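Local coordinates for protein cryptic loci regulator 2 (Schizosaccharomyces pombe 972h-, PDB 5IKJ) that promotes transcriptional silencing in fission yeast, acting upstream of histone deacetylases, and is required for nucleosome positioning at heterochromatic loci and for silencing by the SHREC repressor complex, at residues Thr433-Asn438 against Asn471-Cys476; Cys395-Ser400 against Gln407-Met412; Pro239-Leu244 against Glu286-His291; Ile260-Asn265 against Glu525-Asp530. All coordinates share one frame; numbering follows the deposited sequence.

Interaction 1. Residues Thr433-Asn438 against Asn471-Cys476; sequences TQIDKN and NTYFRC
Ile-435 and Tyr-473 form a hydrogen-bonded pair of two antiparallel beta strands: Ile-435 N lies 2.6 Å from Tyr-473 O, and Tyr-473 N gives a second bond to Ile-435 O at 2.7 Å. Thr-433 and Arg-475 make the next such pair, with Thr-433 N 2.9 Å from Arg-475 O. Past the end of the first strand, Lys-437 N still binds Asn-471 O at 2.8 Å, carrying the pairing into the loop. The N-to-C directions of the two short strands are 155° apart, and both lie in a region of the protein assigned to the SH3 clan. On one face of the sheet, Gln-434 and Phe-474 lie side by side. Gln-434 CB rests 3.4 Å from Phe-474 CE1, and the amide, its plane 34° from that of the ring, continues outward until OE1 binds Trp-495 NE1; helix 461-469 packs on the same phenyl ring. Thr-472 shares this face. Its CG2, anti to the backbone N, sits 4.0 Å from Gln-434 NE2, while OG1 makes a weak bond to Ser-470 OG. A glycine here would probably leave a gap beside the Gln-434 amide and deprive Ser-470 of its weak partner. On the face of Thr-433, Ile-435, Tyr-473 and Arg-475, the Thr-433 methyl CG2 lies over one face of the guanidinium, 3.8 Å from Arg-475 NH2, while Thr-433 OG1 turns to Lys-408 O. Next to them, Ile-435 CD1 sits 4.0 Å from Tyr-473 CD2.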
# COMPACT_ATOMS: atom_id res chain seq x y z
N THR A 433 -25.33 -1.87 6.50
CA THR A 433 -26.36 -1.20 5.73
C THR A 433 -26.13 0.31 5.82
O THR A 433 -25.57 0.81 6.80
CB THR A 433 -27.77 -1.55 6.24
OG1 THR A 433 -28.75 -1.08 5.30
CG2 THR A 433 -28.04 -0.92 7.61
N GLN A 434 -26.56 1.03 4.79
CA GLN A 434 -26.44 2.48 4.74
C GLN A 434 -27.82 3.10 4.65
O GLN A 434 -28.71 2.58 3.97
CB GLN A 434 -25.57 2.92 3.55
CG GLN A 434 -26.19 2.66 2.19
CD GLN A 434 -25.23 2.92 1.05
OE1 GLN A 434 -25.13 2.13 0.11
NE2 GLN A 434 -24.51 4.04 1.12
N ILE A 435 -27.99 4.22 5.35
CA ILE A 435 -29.27 4.93 5.40
C ILE A 435 -29.03 6.37 4.99
O ILE A 435 -28.24 7.08 5.63
CB ILE A 435 -29.90 4.87 6.81
CG1 ILE A 435 -30.05 3.41 7.27
CG2 ILE A 435 -31.25 5.57 6.82
CD1 ILE A 435 -28.88 2.91 8.09
N ASP A 436 -29.72 6.81 3.94
CA ASP A 436 -29.68 8.20 3.50
C ASP A 436 -30.84 8.93 4.16
O ASP A 436 -32.01 8.66 3.85
CB ASP A 436 -29.75 8.30 1.98
CG ASP A 436 -29.34 9.67 1.47
OD1 ASP A 436 -29.24 10.61 2.29
OD2 ASP A 436 -29.11 9.80 0.25
N LYS A 437 -30.53 9.85 5.07
CA LYS A 437 -31.58 10.52 5.84
C LYS A 437 -32.47 11.36 4.93
O LYS A 437 -33.68 11.49 5.19
CB LYS A 437 -30.96 11.40 6.93
CG LYS A 437 -29.78 10.78 7.65
CD LYS A 437 -29.38 11.61 8.86
CE LYS A 437 -27.91 11.46 9.19
NZ LYS A 437 -27.35 12.73 9.72
N ASN A 438 -31.91 11.94 3.88
CA ASN A 438 -32.68 12.75 2.94
C ASN A 438 -33.88 11.97 2.39
O ASN A 438 -33.87 10.74 2.36
CB ASN A 438 -31.78 13.20 1.78
CG ASN A 438 -30.60 14.03 2.25
OD1 ASN A 438 -30.40 14.22 3.45
ND2 ASN A 438 -29.81 14.52 1.30
N ASN A 471 -25.54 13.09 4.04
CA ASN A 471 -26.60 12.71 4.97
C ASN A 471 -26.82 11.20 4.93
O ASN A 471 -27.93 10.70 4.74
CB ASN A 471 -27.88 13.46 4.64
CG ASN A 471 -27.72 14.96 4.77
OD1 ASN A 471 -28.08 15.71 3.86
ND2 ASN A 471 -27.17 15.42 5.89
N THR A 472 -25.73 10.46 5.12
CA THR A 472 -25.73 9.00 5.04
C THR A 472 -25.20 8.42 6.34
O THR A 472 -24.19 8.89 6.88
CB THR A 472 -24.87 8.53 3.85
OG1 THR A 472 -25.43 9.03 2.63
CG2 THR A 472 -24.82 7.01 3.79
N TYR A 473 -25.90 7.41 6.85
CA TYR A 473 -25.62 6.79 8.13
C TYR A 473 -25.38 5.30 7.92
O TYR A 473 -26.06 4.67 7.10
CB TYR A 473 -26.79 7.03 9.10
CG TYR A 473 -26.66 6.41 10.47
CD1 TYR A 473 -25.72 6.87 11.38
CD2 TYR A 473 -27.51 5.39 10.86
CE1 TYR A 473 -25.62 6.31 12.64
CE2 TYR A 473 -27.42 4.83 12.12
CZ TYR A 473 -26.47 5.29 13.01
OH TYR A 473 -26.38 4.72 14.26
N PHE A 474 -24.43 4.73 8.66
CA PHE A 474 -24.00 3.35 8.46
C PHE A 474 -24.16 2.56 9.75
O PHE A 474 -23.82 3.05 10.84
CB PHE A 474 -22.55 3.29 7.98
CG PHE A 474 -22.31 4.01 6.68
CD1 PHE A 474 -22.64 3.42 5.48
CD2 PHE A 474 -21.75 5.28 6.67
CE1 PHE A 474 -22.42 4.08 4.28
CE2 PHE A 474 -21.53 5.94 5.47
CZ PHE A 474 -21.87 5.34 4.28
N ARG A 475 -24.66 1.33 9.63
CA ARG A 475 -24.87 0.44 10.76
C ARG A 475 -24.42 -0.97 10.39
O ARG A 475 -24.67 -1.44 9.28
CB ARG A 475 -26.34 0.40 11.19
CG ARG A 475 -26.70 1.38 12.29
CD ARG A 475 -28.04 1.05 12.92
NE ARG A 475 -29.06 0.70 11.93
CZ ARG A 475 -29.38 -0.54 11.57
NH1 ARG A 475 -28.79 -1.59 12.12
NH2 ARG A 475 -30.32 -0.74 10.65
N CYS A 476 -23.77 -1.64 11.34
CA CYS A 476 -23.42 -3.04 11.18
C CYS A 476 -24.64 -3.91 11.48
O CYS A 476 -25.37 -3.67 12.44
CB CYS A 476 -22.27 -3.42 12.10
SG CYS A 476 -21.55 -5.05 11.78

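Interaction 2. Residues Cys395-Ser400 against Gln407-Met412; sequences CVISTS and QKTSFM
Cys-395 and Met-412 pair as antiparallel neighbours through two backbone bonds, Cys-395 N to Met-412 O at 3.1 Å and Met-412 N to Cys-395 O at 2.7 Å; the two strands, consecutive in the chain, form a hairpin with a long connecting loop. Their side chains leave the sheet on the same face, where Cys-395 SG lies 3.9 Å from Met-412 CB. Ile-397 CG2 adds a looser apolar touch to the same carbon at 4.2 Å. Farther along, where the two strands have given way to loop, the Thr-399 methyl CG2 approaches Thr-409 O at 3.6 Å; the two threonine side chains pass one another pointing opposite ways. On its other edge the second segment bulges, Ser-410 and Phe-411 together standing opposite Trp-432 of strand 425-436 in a classic beta bulge. Phe-411 CB comes to 3.3 Å from Cys-395 O, but with CG set between the backbone N and carbonyl carbon (chi1 57°) its ring is carried off to meet Trp-432 and Trp-495. Strand 394-397 lies between strands 411-419 and 491-494, strand 411-419 pairs in turn with strand 425-436, and a second protein chain packs on Ile-397 and Ser-398.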
# COMPACT_ATOMS: atom_id res chain seq x y z
N CYS A 395 -17.06 -3.40 -0.49
CA CYS A 395 -17.50 -4.05 -1.71
C CYS A 395 -18.96 -4.46 -1.58
O CYS A 395 -19.46 -4.72 -0.49
CB CYS A 395 -16.65 -5.27 -2.05
SG CYS A 395 -16.92 -6.69 -0.95
N VAL A 396 -19.64 -4.53 -2.73
CA VAL A 396 -21.01 -5.00 -2.81
C VAL A 396 -21.00 -6.51 -3.01
O VAL A 396 -20.16 -7.04 -3.74
CB VAL A 396 -21.76 -4.29 -3.97
CG1 VAL A 396 -23.19 -4.80 -4.09
CG2 VAL A 396 -21.75 -2.78 -3.77
N ILE A 397 -21.94 -7.20 -2.36
CA ILE A 397 -22.05 -8.65 -2.47
C ILE A 397 -23.50 -9.01 -2.75
O ILE A 397 -24.43 -8.26 -2.44
CB ILE A 397 -21.55 -9.38 -1.20
CG1 ILE A 397 -22.44 -9.04 0.01
CG2 ILE A 397 -20.10 -9.02 -0.92
CD1 ILE A 397 -22.10 -9.81 1.26
N SER A 398 -23.69 -10.19 -3.34
CA SER A 398 -25.03 -10.72 -3.54
C SER A 398 -25.72 -10.92 -2.21
O SER A 398 -25.15 -11.50 -1.28
CB SER A 398 -24.96 -12.05 -4.30
OG SER A 398 -24.31 -11.89 -5.55
N THR A 399 -26.96 -10.43 -2.11
CA THR A 399 -27.79 -10.64 -0.93
C THR A 399 -28.81 -11.75 -1.12
O THR A 399 -29.57 -12.04 -0.19
CB THR A 399 -28.51 -9.34 -0.55
OG1 THR A 399 -29.25 -8.86 -1.68
CG2 THR A 399 -27.52 -8.28 -0.10
N SER A 400 -28.85 -12.37 -2.30
CA SER A 400 -29.84 -13.40 -2.60
C SER A 400 -29.80 -14.52 -1.57
O SER A 400 -30.74 -14.66 -0.77
CB SER A 400 -29.60 -13.97 -4.00
OG SER A 400 -28.28 -14.46 -4.13
N GLN A 407 -30.33 -9.12 4.81
CA GLN A 407 -30.64 -8.71 3.44
C GLN A 407 -30.64 -7.20 3.26
O GLN A 407 -30.66 -6.73 2.12
CB GLN A 407 -32.00 -9.28 3.02
CG GLN A 407 -32.13 -10.77 3.30
CD GLN A 407 -32.66 -11.55 2.12
OE1 GLN A 407 -31.90 -12.13 1.34
NE2 GLN A 407 -33.98 -11.60 1.99
N LYS A 408 -30.61 -6.43 4.35
CA LYS A 408 -30.35 -4.99 4.26
C LYS A 408 -28.88 -4.68 4.01
O LYS A 408 -28.49 -3.51 4.08
CB LYS A 408 -30.80 -4.29 5.54
CG LYS A 408 -32.29 -4.33 5.81
CD LYS A 408 -32.64 -3.44 7.00
CE LYS A 408 -33.68 -4.08 7.91
NZ LYS A 408 -34.98 -4.30 7.23
N THR A 409 -28.06 -5.69 3.72
CA THR A 409 -26.62 -5.48 3.55
C THR A 409 -26.36 -4.61 2.33
O THR A 409 -26.73 -4.97 1.21
CB THR A 409 -25.91 -6.83 3.41
OG1 THR A 409 -26.10 -7.60 4.60
CG2 THR A 409 -24.42 -6.63 3.18
N SER A 410 -25.71 -3.47 2.56
CA SER A 410 -25.31 -2.59 1.47
C SER A 410 -23.91 -2.91 0.96
O SER A 410 -23.66 -2.85 -0.24
CB SER A 410 -25.38 -1.13 1.92
OG SER A 410 -26.67 -0.79 2.39
N PHE A 411 -22.99 -3.25 1.87
CA PHE A 411 -21.63 -3.56 1.48
C PHE A 411 -20.98 -4.41 2.56
O PHE A 411 -21.42 -4.43 3.71
CB PHE A 411 -20.80 -2.29 1.24
CG PHE A 411 -20.77 -1.36 2.42
CD1 PHE A 411 -19.93 -1.61 3.49
CD2 PHE A 411 -21.56 -0.22 2.44
CE1 PHE A 411 -19.89 -0.75 4.58
CE2 PHE A 411 -21.52 0.64 3.52
CZ PHE A 411 -20.69 0.38 4.59
N MET A 412 -19.92 -5.11 2.17
CA MET A 412 -19.03 -5.79 3.11
C MET A 412 -17.81 -4.92 3.35
O MET A 412 -17.21 -4.40 2.40
CB MET A 412 -18.60 -7.16 2.58
CG MET A 412 -17.42 -7.78 3.34
SD MET A 412 -16.82 -9.33 2.66
CE MET A 412 -18.13 -10.45 3.13

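Interaction 3. Residues Pro239-Leu244 against Glu286-His291; sequences PSSYRL and EPYQYH
Tyr-242 N donates a hydrogen bond to Tyr-290 OH, 2.9 Å long and nearly straight at 161°, so that the phenol oxygen of a strand residue takes up a backbone N-H of the facing loop. The carbonyl of the same residue is also engaged, since Tyr-242 O accepts from Arg-264 NH1. The aromatic contact involves the same two tyrosines. Their rings form a T-shaped pair in which the edge of Tyr-242 is directed at the face of Tyr-290, with centroids 5.7 Å apart and planes at 86°. Tyr-242 CD2 is the ring atom that leads, 4.0 Å from Tyr-290 CZ, and Tyr-242 CB adds an apolar touch at 3.8 Å to Tyr-290 CE1. These contacts join the loop between helix 214-237 and strand 247-252 to strand 288-294 of a five-stranded antiparallel sheet, and the loop bends at Ser-240, the centre of an inverse gamma turn. Close packing follows on the N-terminal side. Ser-241 CB lies near the plane of the Tyr-288 ring, at its edge and 3.6 Å from Tyr-288 CD2; the same carbon is 3.1 Å from Tyr-290 OH. With chi1 at 58° the Ser-241 hydroxyl lies between its own backbone N and carbonyl carbon, and it bonds to Trp-238 O. Pro-287, just ahead of the strand, brings CD to within 3.8 Å of Ser-240 O. Strand 309-311 meets both members of the T-shaped pair, Pro-311 touching Tyr-242 and Ile-309 touching Tyr-290.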
# COMPACT_ATOMS: atom_id res chain seq x y z
N PRO A 239 -9.60 7.41 -0.25
CA PRO A 239 -10.37 6.27 -0.76
C PRO A 239 -11.37 6.63 -1.85
O PRO A 239 -11.64 5.78 -2.71
CB PRO A 239 -11.07 5.74 0.49
CG PRO A 239 -11.19 6.93 1.39
CD PRO A 239 -9.95 7.73 1.15
N SER A 240 -11.94 7.83 -1.83
CA SER A 240 -12.96 8.20 -2.82
C SER A 240 -12.24 8.62 -4.09
O SER A 240 -11.98 9.81 -4.32
CB SER A 240 -13.87 9.30 -2.28
OG SER A 240 -15.10 9.33 -2.98
N SER A 241 -11.90 7.65 -4.92
CA SER A 241 -10.99 7.88 -6.04
C SER A 241 -11.01 6.66 -6.95
O SER A 241 -11.55 5.61 -6.61
CB SER A 241 -9.58 8.15 -5.53
OG SER A 241 -9.11 7.07 -4.74
N TYR A 242 -10.42 6.83 -8.13
CA TYR A 242 -10.18 5.73 -9.04
C TYR A 242 -8.78 5.16 -8.80
O TYR A 242 -7.89 5.84 -8.29
CB TYR A 242 -10.33 6.19 -10.49
CG TYR A 242 -11.75 6.55 -10.84
CD1 TYR A 242 -12.63 5.59 -11.31
CD2 TYR A 242 -12.22 7.85 -10.68
CE1 TYR A 242 -13.94 5.91 -11.62
CE2 TYR A 242 -13.53 8.18 -10.99
CZ TYR A 242 -14.39 7.20 -11.45
OH TYR A 242 -15.69 7.53 -11.76
N ARG A 243 -8.62 3.89 -9.15
CA ARG A 243 -7.48 3.11 -8.69
C ARG A 243 -6.60 2.67 -9.86
O ARG A 243 -7.08 2.46 -10.98
CB ARG A 243 -7.96 1.89 -7.89
CG ARG A 243 -8.68 2.30 -6.61
CD ARG A 243 -9.35 1.15 -5.90
NE ARG A 243 -9.84 1.56 -4.59
CZ ARG A 243 -10.68 0.86 -3.83
NH1 ARG A 243 -11.14 -0.31 -4.25
NH2 ARG A 243 -11.05 1.33 -2.65
N LEU A 244 -5.31 2.56 -9.57
CA LEU A 244 -4.32 2.24 -10.59
C LEU A 244 -4.63 0.90 -11.23
O LEU A 244 -4.75 -0.12 -10.54
CB LEU A 244 -2.93 2.23 -9.96
CG LEU A 244 -2.47 3.57 -9.39
CD1 LEU A 244 -1.20 3.42 -8.57
CD2 LEU A 244 -2.27 4.59 -10.50
N GLU A 286 -11.83 15.00 -4.62
CA GLU A 286 -10.97 15.10 -5.80
C GLU A 286 -9.52 15.19 -5.36
O GLU A 286 -8.86 16.23 -5.50
CB GLU A 286 -11.35 16.32 -6.65
CG GLU A 286 -12.52 16.09 -7.59
CD GLU A 286 -12.08 15.52 -8.93
OE1 GLU A 286 -10.95 15.02 -9.02
OE2 GLU A 286 -12.88 15.59 -9.89
N PRO A 287 -8.97 14.09 -4.81
CA PRO A 287 -7.57 14.13 -4.35
C PRO A 287 -6.55 13.99 -5.47
O PRO A 287 -5.39 14.37 -5.26
CB PRO A 287 -7.49 12.93 -3.40
CG PRO A 287 -8.51 11.98 -3.92
CD PRO A 287 -9.62 12.81 -4.50
N TYR A 288 -6.93 13.47 -6.63
CA TYR A 288 -5.98 13.03 -7.64
C TYR A 288 -6.18 13.73 -8.97
O TYR A 288 -7.30 14.07 -9.35
CB TYR A 288 -6.11 11.51 -7.88
CG TYR A 288 -5.58 10.63 -6.78
CD1 TYR A 288 -4.29 10.79 -6.29
CD2 TYR A 288 -6.37 9.63 -6.23
CE1 TYR A 288 -3.80 9.98 -5.29
CE2 TYR A 288 -5.89 8.81 -5.23
CZ TYR A 288 -4.61 8.99 -4.76
OH TYR A 288 -4.14 8.18 -3.76
N GLN A 289 -5.07 13.95 -9.67
CA GLN A 289 -5.08 14.00 -11.12
C GLN A 289 -4.91 12.58 -11.63
O GLN A 289 -4.08 11.82 -11.11
CB GLN A 289 -3.95 14.87 -11.68
CG GLN A 289 -3.76 16.23 -11.03
CD GLN A 289 -2.67 17.03 -11.73
OE1 GLN A 289 -1.62 17.31 -11.15
NE2 GLN A 289 -2.92 17.41 -12.98
N TYR A 290 -5.69 12.22 -12.64
CA TYR A 290 -5.58 10.90 -13.26
C TYR A 290 -4.97 11.03 -14.64
O TYR A 290 -5.27 11.98 -15.38
CB TYR A 290 -6.94 10.21 -13.34
CG TYR A 290 -7.60 10.03 -11.99
CD1 TYR A 290 -7.16 9.05 -11.11
CD2 TYR A 290 -8.67 10.84 -11.61
CE1 TYR A 290 -7.77 8.88 -9.88
CE2 TYR A 290 -9.27 10.67 -10.38
CZ TYR A 290 -8.82 9.70 -9.52
OH TYR A 290 -9.43 9.54 -8.29
N HIS A 291 -4.10 10.09 -14.99
CA HIS A 291 -3.43 10.04 -16.28
C HIS A 291 -3.70 8.68 -16.88
O HIS A 291 -3.30 7.66 -16.30
CB HIS A 291 -1.94 10.31 -16.13
CG HIS A 291 -1.62 11.38 -15.13
ND1 HIS A 291 -1.76 12.72 -15.41
CD2 HIS A 291 -1.20 11.30 -13.85
CE1 HIS A 291 -1.42 13.43 -14.35
NE2 HIS A 291 -1.08 12.59 -13.39

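Interaction 4. Residues Ile260-Asn265 against Glu525-Asp530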
# COMPACT_ATOMS: atom_id res chain seq x y z
N ILE A 260 -7.77 3.20 -19.22
CA ILE A 260 -7.24 2.51 -18.05
C ILE A 260 -6.39 3.50 -17.26
O ILE A 260 -5.59 4.24 -17.84
CB ILE A 260 -6.41 1.27 -18.43
CG1 ILE A 260 -5.95 0.54 -17.17
CG2 ILE A 260 -5.20 1.66 -19.28
CD1 ILE A 260 -5.63 -0.92 -17.40
N ILE A 261 -6.58 3.53 -15.95
CA ILE A 261 -5.76 4.38 -15.09
C ILE A 261 -4.34 3.83 -15.09
O ILE A 261 -4.11 2.69 -14.68
CB ILE A 261 -6.34 4.46 -13.67
CG1 ILE A 261 -7.82 4.83 -13.69
CG2 ILE A 261 -5.54 5.45 -12.82
CD1 ILE A 261 -8.12 6.26 -14.13
N VAL A 262 -3.39 4.63 -15.57
CA VAL A 262 -1.98 4.27 -15.55
C VAL A 262 -1.24 4.89 -14.37
O VAL A 262 -0.31 4.29 -13.83
CB VAL A 262 -1.32 4.66 -16.89
CG1 VAL A 262 0.15 4.27 -16.89
CG2 VAL A 262 -2.07 4.03 -18.05
N ALA A 263 -1.59 6.11 -13.98
CA ALA A 263 -0.86 6.85 -12.95
C ALA A 263 -1.82 7.86 -12.35
O ALA A 263 -2.91 8.10 -12.87
CB ALA A 263 0.38 7.53 -13.53
N ARG A 264 -1.39 8.45 -11.24
CA ARG A 264 -2.19 9.45 -10.55
C ARG A 264 -1.27 10.13 -9.55
O ARG A 264 -0.28 9.54 -9.11
CB ARG A 264 -3.40 8.82 -9.83
CG ARG A 264 -3.01 8.04 -8.58
CD ARG A 264 -4.10 7.10 -8.13
NE ARG A 264 -3.69 6.38 -6.93
CZ ARG A 264 -4.46 5.50 -6.28
NH1 ARG A 264 -5.68 5.23 -6.71
NH2 ARG A 264 -3.99 4.89 -5.20
N ASN A 265 -1.60 11.37 -9.20
CA ASN A 265 -0.77 12.13 -8.28
C ASN A 265 -1.67 13.04 -7.46
O ASN A 265 -2.72 13.49 -7.92
CB ASN A 265 0.29 12.96 -9.01
CG ASN A 265 -0.32 13.96 -9.97
OD1 ASN A 265 -0.58 13.65 -11.13
ND2 ASN A 265 -0.56 15.17 -9.48
N GLU A 525 0.88 -4.48 -25.83
CA GLU A 525 0.60 -3.60 -26.95
C GLU A 525 -0.44 -2.54 -26.60
O GLU A 525 -0.51 -1.51 -27.28
CB GLU A 525 0.12 -4.39 -28.17
CG GLU A 525 -1.22 -5.11 -28.02
CD GLU A 525 -1.09 -6.44 -27.31
OE1 GLU A 525 -0.09 -6.64 -26.58
OE2 GLU A 525 -1.98 -7.30 -27.48
N ASN A 526 -1.24 -2.76 -25.56
CA ASN A 526 -2.26 -1.83 -25.13
C ASN A 526 -1.84 -1.00 -23.92
O ASN A 526 -2.60 -0.13 -23.49
CB ASN A 526 -3.56 -2.58 -24.82
CG ASN A 526 -4.14 -3.28 -26.03
OD1 ASN A 526 -4.34 -2.66 -27.08
ND2 ASN A 526 -4.39 -4.58 -25.91
N TRP A 527 -0.66 -1.26 -23.37
CA TRP A 527 -0.13 -0.49 -22.25
C TRP A 527 0.61 0.72 -22.81
O TRP A 527 0.60 0.98 -24.01
CB TRP A 527 0.73 -1.40 -21.38
CG TRP A 527 1.03 -0.86 -20.01
CD1 TRP A 527 2.26 -0.69 -19.44
CD2 TRP A 527 0.08 -0.41 -19.03
NE1 TRP A 527 2.14 -0.18 -18.18
CE2 TRP A 527 0.81 0.01 -17.90
CE3 TRP A 527 -1.31 -0.32 -19.00
CZ2 TRP A 527 0.20 0.50 -16.75
CZ3 TRP A 527 -1.92 0.17 -17.86
CH2 TRP A 527 -1.17 0.58 -16.75
N VAL A 528 1.26 1.49 -21.94
CA VAL A 528 1.91 2.72 -22.35
C VAL A 528 3.37 2.46 -22.69
O VAL A 528 3.95 1.44 -22.31
CB VAL A 528 1.79 3.81 -21.25
CG1 VAL A 528 0.33 4.13 -20.99
CG2 VAL A 528 2.48 3.36 -19.97
N ASP A 529 3.97 3.40 -23.41
CA ASP A 529 5.40 3.39 -23.69
C ASP A 529 6.10 4.39 -22.79
O ASP A 529 5.47 5.21 -22.11
CB ASP A 529 5.65 3.71 -25.17
CG ASP A 529 4.97 2.74 -26.11
OD1 ASP A 529 3.90 2.21 -25.73
OD2 ASP A 529 5.49 2.52 -27.22
N ASP A 530 7.44 4.33 -22.78
CA ASP A 530 8.22 5.14 -21.86
C ASP A 530 7.99 6.64 -22.05
O ASP A 530 8.23 7.41 -21.12
CB ASP A 530 9.71 4.83 -22.00
CG ASP A 530 10.13 3.64 -21.16
OD1 ASP A 530 9.47 3.36 -20.13
OD2 ASP A 530 11.13 2.98 -21.52
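Trp-527 pushes the six-membered end of its indole against the side chains of Ile-260 and Val-262, alternate residues of strand 255-266 that both point at the incoming loop. The blunt end of the ring is the bump, and the two aliphatic side chains form the shallow hollow that receives it. Ile-260 CG2 meets Trp-527 CZ3 at 3.9 Å, the side chain crossing the indole at about a right angle. Val-262 comes from the opposite direction to the indole and brings both methyls against the six-membered ring: CG1 lies 3.8 Å from Trp-527 CZ2, and CG2 lies 3.8 Å from Trp-527 CH2. Between the two residues, the backbone Ile-261 O is at the edge of the indole, 4.2 Å from Trp-527 CH2. The tryptophan reaches this place because CG is anti to the backbone N (chi1 -164°), which swings the ring back to the strand. Val-528 adds a second touch, its CG1 tip to tip with Val-262 CG2 at 3.8 Å while its CG2 sits over one face of the indole, toward the rim. Val-262 itself belongs to a classic beta bulge with Ala-263 opposite His-291. Leu-519 and Val-522 of helix 518-522 touch the indole too, and an apolar side chain of another protein chain packs on it. An alanine at Trp-527 is likely to open a gap over Ile-260 and Val-262 and leave Val-528 CG2 without the ring it lies on. Built of carbon surfaces, the contact probably rests on fit and on exclusion of water.

How the interactions relate
From the N terminus, the loop at 239-244 opens interaction 3 and strand residues 260-265 open interaction 4 before 286-291 closes the first, so the two cross. They share the five-stranded sheet, where strands 255-266 and 288-294 are neighbours and His-291 NE2 meets Asn-265 OD1. The long loop of interaction 4 closes only at 525-530 and joins the C-terminal part of the chain to this sheet. Nested inside it, in series, are the short loop of interaction 2 and then the longer one of interaction 1, which contains helix 461-469. These two join neighbouring strands of the larger mixed sheet and touch where Ser-410 OG meets Gln-434 N.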